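Local coordinates for possible transcriptional regulatory arsR-family protein (Mycobacterium bovis, PDB 3GW2) that probably acts as a DNA-binding transcriptional regulator of the ArsR family and is probably part of a network that coordinates tolerance to the antitubercular drug bedaquiline, at residues 25-30 / 60-65. Sequence-based numbering, arbitrary orientation.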
# COMPACT_ATOMS: atom_id res chain seq x y z
N GLY A 25 5.67 9.10 -1.41
CA GLY A 25 4.83 10.18 -0.90
C GLY A 25 4.44 11.21 -1.93
O GLY A 25 3.30 11.70 -1.97
N ARG A 26 5.40 11.54 -2.79
CA ARG A 26 5.19 12.51 -3.85
C ARG A 26 4.32 11.94 -4.96
O ARG A 26 3.48 12.65 -5.51
CB ARG A 26 6.54 12.99 -4.39
CG ARG A 26 6.45 14.35 -5.02
CD ARG A 26 7.68 14.66 -5.83
NE ARG A 26 7.49 15.90 -6.56
CZ ARG A 26 8.35 16.39 -7.45
NH1 ARG A 26 9.47 15.73 -7.74
NH2 ARG A 26 8.08 17.53 -8.06
N ARG A 27 4.48 10.66 -5.26
CA ARG A 27 3.58 9.96 -6.19
C ARG A 27 2.10 9.98 -5.74
O ARG A 27 1.17 10.00 -6.58
CB ARG A 27 4.09 8.53 -6.40
CG ARG A 27 3.20 7.60 -7.18
CD ARG A 27 4.02 6.54 -7.88
NE ARG A 27 4.52 5.50 -6.98
CZ ARG A 27 5.80 5.12 -6.88
NH1 ARG A 27 6.74 5.69 -7.61
NH2 ARG A 27 6.13 4.16 -6.03
N LEU A 28 1.87 10.00 -4.43
CA LEU A 28 0.50 10.07 -3.89
C LEU A 28 -0.23 11.40 -4.17
O LEU A 28 -1.46 11.47 -4.16
CB LEU A 28 0.54 9.80 -2.38
CG LEU A 28 0.49 8.34 -1.88
CD1 LEU A 28 1.01 7.35 -2.90
CD2 LEU A 28 1.26 8.22 -0.60
N GLN A 29 0.55 12.46 -4.40
CA GLN A 29 -0.01 13.75 -4.83
C GLN A 29 -0.80 13.60 -6.12
O GLN A 29 -1.86 14.19 -6.27
CB GLN A 29 1.10 14.78 -5.02
CG GLN A 29 1.84 15.11 -3.74
CD GLN A 29 2.95 16.12 -3.93
OE1 GLN A 29 3.87 16.20 -3.12
NE2 GLN A 29 2.86 16.92 -4.98
N ILE A 30 -0.30 12.77 -7.03
CA ILE A 30 -1.01 12.46 -8.27
C ILE A 30 -2.41 11.93 -7.99
O ILE A 30 -3.37 12.33 -8.63
CB ILE A 30 -0.23 11.45 -9.15
CG1 ILE A 30 1.07 12.08 -9.67
CG2 ILE A 30 -1.11 10.97 -10.31
CD1 ILE A 30 2.06 11.11 -10.33
N GLN A 60 3.22 5.38 -14.56
CA GLN A 60 3.48 3.96 -14.80
C GLN A 60 3.48 3.13 -13.52
O GLN A 60 2.91 2.04 -13.49
CB GLN A 60 4.80 3.76 -15.53
CG GLN A 60 4.67 3.47 -17.00
CD GLN A 60 4.01 4.59 -17.79
OE1 GLN A 60 2.83 4.47 -18.17
NE2 GLN A 60 4.75 5.66 -18.05
N ALA A 61 4.12 3.65 -12.48
CA ALA A 61 4.15 2.98 -11.18
C ALA A 61 2.74 2.81 -10.62
O ALA A 61 2.39 1.74 -10.14
CB ALA A 61 5.05 3.71 -10.20
N LEU A 62 1.93 3.87 -10.70
CA LEU A 62 0.52 3.80 -10.30
C LEU A 62 -0.28 2.80 -11.12
O LEU A 62 -1.09 2.03 -10.58
CB LEU A 62 -0.14 5.18 -10.33
CG LEU A 62 0.41 6.17 -9.28
CD1 LEU A 62 -0.13 7.56 -9.56
CD2 LEU A 62 0.07 5.70 -7.86
N LYS A 63 -0.04 2.79 -12.43
CA LYS A 63 -0.72 1.87 -13.36
C LYS A 63 -0.39 0.40 -13.08
O LYS A 63 -1.28 -0.45 -13.09
CB LYS A 63 -0.35 2.24 -14.79
CG LYS A 63 -1.31 1.75 -15.88
CD LYS A 63 -0.74 2.18 -17.23
CE LYS A 63 -1.61 1.76 -18.42
NZ LYS A 63 -1.58 0.29 -18.66
N SER A 64 0.88 0.09 -12.82
CA SER A 64 1.30 -1.29 -12.50
C SER A 64 0.66 -1.80 -11.21
O SER A 64 0.48 -2.99 -11.04
CB SER A 64 2.82 -1.39 -12.36
OG SER A 64 3.46 -0.92 -13.54
N GLY A 65 0.32 -0.88 -10.32
CA GLY A 65 -0.37 -1.23 -9.09
C GLY A 65 -1.88 -1.23 -9.23
O GLY A 65 -2.60 -1.43 -8.26
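The guanidinium of Arg27 carries the methyl of Ala61 on one face: Ala61 CB sits 3.5 Å above the plane, displaced toward the rim, so that NE, CZ and NH1 of Arg27 lie at nearly the same distance from it, with NH1 at 3.7 Å. Each of the three nitrogens of this flat group donates a hydrogen bond outside the two segments, NE and NH2 to the carbonyl oxygens of Ala21 and Lys20, near the end of helix 11-22, and NH1 to OD1 of Asn58, one turn before Leu62 on helix 52-64. These three bonds tie two helices to a third and fix the rotation of the group.

Arg27 gets there by starting out extended (chi1 172°) and then bending at chi3 (75°). Its aliphatic part runs past Leu62 in the opposite sense, with CG of Arg27 3.7 Å from CD2 of Leu62. The other branch of Leu62 turns to Ile30, where CD1 of Leu62 meets the methyl CG2 of Ile30 at 3.6 Å. Leu62 thus divides its two methyls between an arginine stem and a buried isoleucine, and no hydrogen bond crosses between 25-30 and 60-65. Beyond them, Ile30 also rests on Met50 and Leu59, and Leu62 on Leu67 and Val68.

Helix 52-64 closes the probable helix-turn-helix, residues 41-64, and by its position is probably the recognition helix. Its C-terminal turn packs against helix 27-34 through the buried pair Leu62 and Ile30, flanked by Arg27, as fits an ArsR-type winged helix-turn-helix domain.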